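Local coordinates for protein ML032222a iGluR (Mnemiopsis leidyi, PDB 4YKI) that binds glycine in the ligand-binding domain of a ctenophore ionotropic glutamate receptor and, as a channel subunit, probably couples that binding to opening of an ion pore, at residues Met21-Glu26 with Tyr55-Asp60; Arg78-Asp83 with Gly217-Ser222. One frame throughout, in Å; residues are numbered along the deposited sequence.

Contact 1 of 2, residues Met21-Glu26 with Tyr55-Asp60; sequences MFFATE and YIQPDD
Phe23 lays one face of its ring under the amide end of Gln57, whose NE2 sits over the ring centre, 3.4 Å above the plane of the Phe23 ring. The amide and ring planes stand 69° apart, so the amide is steeply tilted rather than stacked flat, and its nitrogen leads: NE2 of Gln57 is 3.5 Å from both CE2 and CZ of Phe23. The Phe23 ring gets there with CG anti to the backbone N (chi1 178°), while Gln57 reaches out on a chain extended beyond CG. Replacing Phe23 by an alanine would probably leave the Gln57 amide without its aromatic floor and less restrained in its rotation, with Trp34 still beside it. Further in, Met21 bends its chain so that CE comes obliquely to the Tyr55 ring, 3.3 Å from Tyr55 CE1. Its sulfur makes a looser Met-aromatic contact, SD lying 5.4 Å from the centroid of the Tyr55 ring. The Tyr55 hydroxyl is hydrogen-bonded to Asn39 of helix 37-49, which helps fix the ring that Met21 meets. With an S-methyl on a tyrosine and an amide nitrogen over a phenyl face, the contact depends on fit rather than on paired charges.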
ATOM      1  N   MET B  21     -15.216   1.117 -11.525  1.00 11.64           N
ATOM      2  CA  MET B  21     -16.528   1.753 -11.702  1.00 11.78           C
ATOM      3  C   MET B  21     -17.013   1.513 -13.119  1.00 11.28           C
ATOM      4  O   MET B  21     -16.247   1.627 -14.079  1.00 11.59           O
ATOM      5  CB  MET B  21     -16.498   3.254 -11.446  1.00 12.83           C
ATOM      6  CG  MET B  21     -16.410   3.644  -9.987  1.00 13.12           C
ATOM      7  SD  MET B  21     -17.833   3.056  -9.051  1.00 12.72           S
ATOM      8  CE  MET B  21     -18.176   4.506  -8.080  1.00 12.90           C
ATOM      9  N   PHE B  22     -18.306   1.193 -13.196  1.00 11.82           N
ATOM     10  CA  PHE B  22     -19.084   1.088 -14.420  1.00 13.05           C
ATOM     11  C   PHE B  22     -20.203   2.129 -14.299  1.00 13.25           C
ATOM     12  O   PHE B  22     -20.854   2.205 -13.258  1.00 13.82           O
ATOM     13  CB  PHE B  22     -19.729  -0.301 -14.538  1.00 12.74           C
ATOM     14  CG  PHE B  22     -18.751  -1.453 -14.646  1.00 14.31           C
ATOM     15  CD1 PHE B  22     -18.075  -1.929 -13.531  1.00 14.32           C
ATOM     16  CD2 PHE B  22     -18.587  -2.117 -15.848  1.00 16.31           C
ATOM     17  CE1 PHE B  22     -17.201  -2.995 -13.637  1.00 14.62           C
ATOM     18  CE2 PHE B  22     -17.728  -3.192 -15.947  1.00 17.12           C
ATOM     19  CZ  PHE B  22     -17.043  -3.633 -14.850  1.00 15.31           C
ATOM     20  N   PHE B  23     -20.423   2.912 -15.353  1.00 13.22           N
ATOM     21  CA  PHE B  23     -21.464   3.947 -15.364  1.00 13.86           C
ATOM     22  C   PHE B  23     -22.433   3.680 -16.507  1.00 13.85           C
ATOM     23  O   PHE B  23     -22.054   3.714 -17.672  1.00 15.19           O
ATOM     24  CB  PHE B  23     -20.849   5.352 -15.516  1.00 13.75           C
ATOM     25  CG  PHE B  23     -21.872   6.459 -15.590  1.00 14.09           C
ATOM     26  CD1 PHE B  23     -22.631   6.782 -14.491  1.00 14.80           C
ATOM     27  CD2 PHE B  23     -22.084   7.162 -16.770  1.00 15.02           C
ATOM     28  CE1 PHE B  23     -23.577   7.777 -14.551  1.00 14.69           C
ATOM     29  CE2 PHE B  23     -23.030   8.175 -16.825  1.00 15.59           C
ATOM     30  CZ  PHE B  23     -23.784   8.473 -15.717  1.00 15.42           C
ATOM     31  N   ALA B  24     -23.680   3.396 -16.163  1.00 13.74           N
ATOM     32  CA  ALA B  24     -24.727   3.213 -17.152  1.00 14.51           C
ATOM     33  C   ALA B  24     -25.234   4.577 -17.598  1.00 15.77           C
ATOM     34  O   ALA B  24     -25.474   5.454 -16.771  1.00 15.31           O
ATOM     35  CB  ALA B  24     -25.858   2.385 -16.580  1.00 16.72           C
ATOM     36  N   THR B  25     -25.397   4.757 -18.906  1.00 17.30           N
ATOM     37  CA  THR B  25     -25.732   6.058 -19.478  1.00 19.29           C
ATOM     38  C   THR B  25     -27.217   6.190 -19.797  1.00 20.80           C
ATOM     39  O   THR B  25     -27.647   7.214 -20.320  1.00 23.43           O
ATOM     40  CB  THR B  25     -24.921   6.314 -20.743  1.00 20.52           C
ATOM     41  OG1 THR B  25     -25.107   5.227 -21.649  1.00 22.54           O
ATOM     42  CG2 THR B  25     -23.432   6.421 -20.405  1.00 21.78           C
ATOM     43  N   GLU B  26     -27.985   5.156 -19.474  1.00 20.82           N
ATOM     44  CA  GLU B  26     -29.426   5.126 -19.741  1.00 22.68           C
ATOM     45  C   GLU B  26     -30.047   4.065 -18.841  1.00 20.15           C
ATOM     46  O   GLU B  26     -29.343   3.193 -18.326  1.00 20.19           O
ATOM     47  CB  GLU B  26     -29.712   4.792 -21.224  1.00 25.89           C
ATOM     48  CG  GLU B  26     -29.253   3.397 -21.639  1.00 27.95           C
ATOM     49  CD  GLU B  26     -29.389   3.113 -23.131  1.00 31.46           C
ATOM     50  OE1 GLU B  26     -30.519   3.177 -23.655  1.00 31.99           O
ATOM     51  OE2 GLU B  26     -28.355   2.805 -23.770  1.00 34.63           O
ATOM     52  N   TYR B  55     -22.762  10.574  -6.742  1.00 11.45           N
ATOM     53  CA  TYR B  55     -21.543  10.659  -7.519  1.00 11.01           C
ATOM     54  C   TYR B  55     -21.598  11.842  -8.473  1.00 11.56           C
ATOM     55  O   TYR B  55     -22.632  12.084  -9.107  1.00 12.89           O
ATOM     56  CB  TYR B  55     -21.339   9.366  -8.301  1.00 11.68           C
ATOM     57  CG  TYR B  55     -21.095   8.113  -7.482  1.00 11.85           C
ATOM     58  CD1 TYR B  55     -19.878   7.899  -6.849  1.00 12.30           C
ATOM     59  CD2 TYR B  55     -22.064   7.134  -7.367  1.00 11.97           C
ATOM     60  CE1 TYR B  55     -19.647   6.754  -6.128  1.00 12.68           C
ATOM     61  CE2 TYR B  55     -21.845   5.980  -6.643  1.00 12.62           C
ATOM     62  CZ  TYR B  55     -20.626   5.787  -6.040  1.00 12.41           C
ATOM     63  OH  TYR B  55     -20.361   4.622  -5.349  1.00 12.55           O
ATOM     64  N   ILE B  56     -20.491  12.553  -8.585  1.00 11.79           N
ATOM     65  CA  ILE B  56     -20.367  13.725  -9.457  1.00 12.08           C
ATOM     66  C   ILE B  56     -19.136  13.529 -10.338  1.00 11.66           C
ATOM     67  O   ILE B  56     -18.009  13.362  -9.851  1.00 12.09           O
ATOM     68  CB  ILE B  56     -20.223  15.035  -8.653  1.00 14.38           C
ATOM     69  CG1 ILE B  56     -21.475  15.224  -7.774  1.00 17.05           C
ATOM     70  CG2 ILE B  56     -19.960  16.260  -9.586  1.00 15.44           C
ATOM     71  CD1 ILE B  56     -21.573  16.529  -7.033  1.00 18.34           C
ATOM     72  N   GLN B  57     -19.369  13.529 -11.647  1.00 11.72           N
ATOM     73  CA  GLN B  57     -18.284  13.417 -12.603  1.00 11.62           C
ATOM     74  C   GLN B  57     -17.803  14.784 -13.044  1.00 12.22           C
ATOM     75  O   GLN B  57     -18.593  15.687 -13.230  1.00 13.52           O
ATOM     76  CB  GLN B  57     -18.750  12.641 -13.827  1.00 11.96           C
ATOM     77  CG  GLN B  57     -19.354  11.302 -13.526  1.00 12.69           C
ATOM     78  CD  GLN B  57     -19.484  10.469 -14.768  1.00 15.16           C
ATOM     79  OE1 GLN B  57     -18.488  10.131 -15.413  1.00 17.72           O
ATOM     80  NE2 GLN B  57     -20.721  10.133 -15.129  1.00 17.14           N
ATOM     81  N   PRO B  58     -16.496  14.946 -13.259  1.00 12.72           N
ATOM     82  CA  PRO B  58     -16.022  16.222 -13.798  1.00 13.23           C
ATOM     83  C   PRO B  58     -16.457  16.380 -15.244  1.00 14.39           C
ATOM     84  O   PRO B  58     -16.429  15.413 -16.005  1.00 14.41           O
ATOM     85  CB  PRO B  58     -14.502  16.106 -13.709  1.00 14.06           C
ATOM     86  CG  PRO B  58     -14.257  14.649 -13.857  1.00 13.59           C
ATOM     87  CD  PRO B  58     -15.406  13.970 -13.131  1.00 13.20           C
ATOM     88  N   ASP B  59     -16.855  17.585 -15.617  1.00 15.84           N
ATOM     89  CA  ASP B  59     -17.257  17.837 -16.985  1.00 17.50           C
ATOM     90  C   ASP B  59     -16.151  17.491 -17.996  1.00 15.98           C
ATOM     91  O   ASP B  59     -16.428  17.052 -19.113  1.00 18.77           O
ATOM     92  CB  ASP B  59     -17.659  19.313 -17.126  1.00 21.15           C
ATOM     93  CG  ASP B  59     -18.844  19.688 -16.250  1.00 25.65           C
ATOM     94  OD1 ASP B  59     -19.732  18.834 -16.071  1.00 25.39           O
ATOM     95  OD2 ASP B  59     -18.912  20.850 -15.773  1.00 28.22           O
ATOM     96  N   ASP B  60     -14.895  17.674 -17.608  1.00 13.25           N
ATOM     97  CA  ASP B  60     -13.787  17.411 -18.517  1.00 13.61           C
ATOM     98  C   ASP B  60     -13.457  15.914 -18.633  1.00 14.17           C
ATOM     99  O   ASP B  60     -12.655  15.550 -19.471  1.00 16.12           O
ATOM    100  CB  ASP B  60     -12.544  18.259 -18.162  1.00 13.35           C
ATOM    101  CG  ASP B  60     -11.931  17.952 -16.789  1.00 13.47           C
ATOM    102  OD1 ASP B  60     -12.210  16.882 -16.195  1.00 12.96           O
ATOM    103  OD2 ASP B  60     -11.122  18.808 -16.347  1.00 13.31           O
TER

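Contact 2 of 2, residues Arg78-Asp83 with Gly217-Ser222; sequences RDLLDD and GLPKDS
This is a small, buried apolar contact between the C-terminal end of helix 75-81 and the last part of strand 202-218, near the turn that follows. One side chain carries it from the helix: Leu80. Its CG lies anti to the backbone N (chi1 -173°), which carries the branch toward the strand, and chi2 (67°) then sets the two methyls. CD2 settles against the backbone rather than against a side chain, 3.7 Å from the carbonyl carbon of Leu218 and 3.8 Å from N of Pro219. The second methyl, CD1, meets the proline ring at its CD atom, 3.9 Å from Leu80 CD1, the two side chains crossing at about a right angle. Gly217 adds its carbonyl carbon, 4.0 Å from Leu80 CD2; a CB on this residue would point at the helix and come about as near to that methyl. Leu218 turns its own side chain away, to touch Met87, so its backbone is what faces Leu80.

Both segments change direction at the contact. The helix ends in a Schellman motif, with Asp83 at positive phi, its N bonded to Leu80 O and N of Lys84 to Asp79 O, while Arg78 in the last turn pairs with Asp82 just past the helix end in a salt bridge (NE of Arg78 to OD2 of Asp82, 2.9 Å). From Pro219 to Ser222 the chain makes a type II beta turn, and OG of Ser222 then caps N of Tyr224 ahead of helix 225-238. Strand 87-89 lies beside both partners: Ile88 touches Leu80 and shares backbone hydrogen bonding with Gly217.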
ATOM      1  N   ARG B  78      -9.569  18.793  -9.431  1.00 11.05           N
ATOM      2  CA  ARG B  78     -10.066  20.165  -9.421  1.00 11.09           C
ATOM      3  C   ARG B  78     -11.441  20.268  -8.772  1.00 10.23           C
ATOM      4  O   ARG B  78     -11.703  21.193  -8.007  1.00 11.35           O
ATOM      5  CB  ARG B  78     -10.088  20.746 -10.844  1.00 11.82           C
ATOM      6  CG  ARG B  78     -10.625  22.162 -10.961  1.00 12.75           C
ATOM      7  CD  ARG B  78      -9.829  23.195 -10.177  1.00 14.19           C
ATOM      8  NE  ARG B  78     -10.332  24.548 -10.444  1.00 15.08           N
ATOM      9  CZ  ARG B  78      -9.984  25.297 -11.489  1.00 16.37           C
ATOM     10  NH1 ARG B  78      -9.094  24.884 -12.382  1.00 16.22           N
ATOM     11  NH2 ARG B  78     -10.537  26.486 -11.627  1.00 18.53           N
ATOM     12  N   ASP B  79     -12.320  19.310  -9.066  1.00 10.87           N
ATOM     13  CA  ASP B  79     -13.649  19.345  -8.463  1.00 11.42           C
ATOM     14  C   ASP B  79     -13.560  19.241  -6.944  1.00 11.51           C
ATOM     15  O   ASP B  79     -14.327  19.870  -6.225  1.00 11.58           O
ATOM     16  CB  ASP B  79     -14.521  18.207  -8.999  1.00 12.55           C
ATOM     17  CG  ASP B  79     -15.176  18.501 -10.341  1.00 13.21           C
ATOM     18  OD1 ASP B  79     -14.958  19.573 -10.936  1.00 14.30           O
ATOM     19  OD2 ASP B  79     -15.904  17.582 -10.794  1.00 15.31           O
ATOM     20  N   LEU B  80     -12.645  18.401  -6.449  1.00 11.15           N
ATOM     21  CA  LEU B  80     -12.446  18.277  -5.001  1.00 11.49           C
ATOM     22  C   LEU B  80     -11.934  19.603  -4.406  1.00 11.36           C
ATOM     23  O   LEU B  80     -12.463  20.079  -3.418  1.00 12.42           O
ATOM     24  CB  LEU B  80     -11.467  17.128  -4.730  1.00 11.45           C
ATOM     25  CG  LEU B  80     -11.271  16.735  -3.272  1.00 12.56           C
ATOM     26  CD1 LEU B  80     -12.537  16.136  -2.706  1.00 15.49           C
ATOM     27  CD2 LEU B  80     -10.156  15.735  -3.141  1.00 13.20           C
ATOM     28  N   LEU B  81     -10.924  20.200  -5.033  1.00 11.76           N
ATOM     29  CA  LEU B  81     -10.372  21.478  -4.574  1.00 12.15           C
ATOM     30  C   LEU B  81     -11.413  22.581  -4.562  1.00 12.82           C
ATOM     31  O   LEU B  81     -11.371  23.452  -3.706  1.00 14.28           O
ATOM     32  CB  LEU B  81      -9.194  21.897  -5.444  1.00 11.77           C
ATOM     33  CG  LEU B  81      -7.960  21.001  -5.296  1.00 12.45           C
ATOM     34  CD1 LEU B  81      -6.924  21.355  -6.340  1.00 13.60           C
ATOM     35  CD2 LEU B  81      -7.336  21.103  -3.899  1.00 15.31           C
ATOM     36  N   ASP B  82     -12.351  22.523  -5.513  1.00 12.92           N
ATOM     37  CA  ASP B  82     -13.386  23.543  -5.631  1.00 13.45           C
ATOM     38  C   ASP B  82     -14.620  23.250  -4.787  1.00 12.83           C
ATOM     39  O   ASP B  82     -15.610  23.963  -4.893  1.00 13.10           O
ATOM     40  CB  ASP B  82     -13.827  23.668  -7.091  1.00 15.28           C
ATOM     41  CG  ASP B  82     -12.795  24.344  -7.977  1.00 19.06           C
ATOM     42  OD1 ASP B  82     -11.819  24.928  -7.457  1.00 21.35           O
ATOM     43  OD2 ASP B  82     -12.974  24.265  -9.203  1.00 22.81           O
ATOM     44  N   ASP B  83     -14.570  22.216  -3.945  1.00 12.19           N
ATOM     45  CA  ASP B  83     -15.653  21.851  -3.032  1.00 12.41           C
ATOM     46  C   ASP B  83     -16.907  21.397  -3.761  1.00 12.68           C
ATOM     47  O   ASP B  83     -17.990  21.443  -3.209  1.00 13.81           O
ATOM     48  CB  ASP B  83     -15.973  23.006  -2.067  1.00 13.31           C
ATOM     49  CG  ASP B  83     -16.933  22.613  -0.938  1.00 13.78           C
ATOM     50  OD1 ASP B  83     -16.766  21.526  -0.312  1.00 14.04           O
ATOM     51  OD2 ASP B  83     -17.869  23.411  -0.668  1.00 15.96           O
ATOM     52  N   GLY B 217      -9.271  10.010  -2.729  1.00 10.18           N
ATOM     53  CA  GLY B 217      -8.774  11.365  -2.518  1.00 11.01           C
ATOM     54  C   GLY B 217      -9.634  12.141  -1.539  1.00 10.51           C
ATOM     55  O   GLY B 217     -10.855  12.019  -1.562  1.00 10.97           O
ATOM     56  N   LEU B 218      -8.994  12.909  -0.662  1.00 10.91           N
ATOM     57  CA  LEU B 218      -9.665  13.695   0.356  1.00 11.83           C
ATOM     58  C   LEU B 218      -9.103  15.104   0.369  1.00 12.20           C
ATOM     59  O   LEU B 218      -7.910  15.288   0.181  1.00 12.53           O
ATOM     60  CB  LEU B 218      -9.450  13.076   1.744  1.00 13.30           C
ATOM     61  CG  LEU B 218     -10.229  11.766   1.950  1.00 15.08           C
ATOM     62  CD1 LEU B 218      -9.630  10.888   3.048  1.00 16.05           C
ATOM     63  CD2 LEU B 218     -11.675  12.079   2.235  1.00 15.34           C
ATOM     64  N   PRO B 219      -9.945  16.112   0.626  1.00 12.53           N
ATOM     65  CA  PRO B 219      -9.375  17.459   0.720  1.00 13.16           C
ATOM     66  C   PRO B 219      -8.553  17.597   1.988  1.00 12.30           C
ATOM     67  O   PRO B 219      -8.842  16.939   2.980  1.00 13.18           O
ATOM     68  CB  PRO B 219     -10.610  18.360   0.766  1.00 15.26           C
ATOM     69  CG  PRO B 219     -11.652  17.522   1.340  1.00 15.20           C
ATOM     70  CD  PRO B 219     -11.369  16.090   0.987  1.00 12.90           C
ATOM     71  N   LYS B 220      -7.538  18.451   1.966  1.00 12.94           N
ATOM     72  CA  LYS B 220      -6.782  18.751   3.163  1.00 13.70           C
ATOM     73  C   LYS B 220      -7.759  19.282   4.206  1.00 14.32           C
ATOM     74  O   LYS B 220      -8.732  19.989   3.892  1.00 16.54           O
ATOM     75  CB  LYS B 220      -5.665  19.752   2.865  1.00 15.73           C
ATOM     76  CG  LYS B 220      -4.556  19.143   2.015  1.00 16.86           C
ATOM     77  CD  LYS B 220      -3.450  20.145   1.749  1.00 19.40           C
ATOM     78  CE  LYS B 220      -2.270  19.500   1.052  1.00 22.27           C
ATOM     79  NZ  LYS B 220      -1.046  20.335   1.089  1.00 26.40           N
ATOM     80  N   ASP B 221      -7.523  18.878   5.445  1.00 15.62           N
ATOM     81  CA  ASP B 221      -8.330  19.283   6.582  1.00 17.10           C
ATOM     82  C   ASP B 221      -9.727  18.680   6.592  1.00 16.83           C
ATOM     83  O   ASP B 221     -10.568  19.130   7.358  1.00 18.34           O
ATOM     84  CB  ASP B 221      -8.422  20.815   6.703  1.00 20.74           C
ATOM     85  CG  ASP B 221      -7.071  21.480   6.758  1.00 25.90           C
ATOM     86  OD1 ASP B 221      -6.176  20.940   7.429  1.00 26.51           O
ATOM     87  OD2 ASP B 221      -6.913  22.550   6.134  1.00 29.13           O
ATOM     88  N   SER B 222      -9.975  17.638   5.796  1.00 15.58           N
ATOM     89  CA  SER B 222     -11.264  16.945   5.860  1.00 14.19           C
ATOM     90  C   SER B 222     -11.535  16.382   7.266  1.00 14.71           C
ATOM     91  O   SER B 222     -10.690  15.702   7.830  1.00 15.21           O
ATOM     92  CB  SER B 222     -11.301  15.759   4.894  1.00 15.03           C
ATOM     93  OG  SER B 222     -12.486  15.009   5.091  1.00 15.27           O
TER

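In the fold
Contact 1 closes before contact 2 opens along the chain, and strand 52-56 leads on to helix 75-81 as the next regular element of this bilobed, periplasmic-binding-protein-like ligand-binding domain. Although their centres are 19 Å apart, the two meet directly where Pro58 CA lies 3.3 Å from Asp79 OD2, so the segment leaving the strand packs on the helix that carries Leu80. The parallel sheet ordered 52-56, 9-13, 87-89 spans the interval: Ile56 is backbone hydrogen-bonded to Leu12, and Gly217 to Ile88 on the far edge strand. Neither contact touches the bound glycine. The side chain of Met21 is about 11 Å from it and Gly217 about 10 Å, so both lie outside the pocket's first shell.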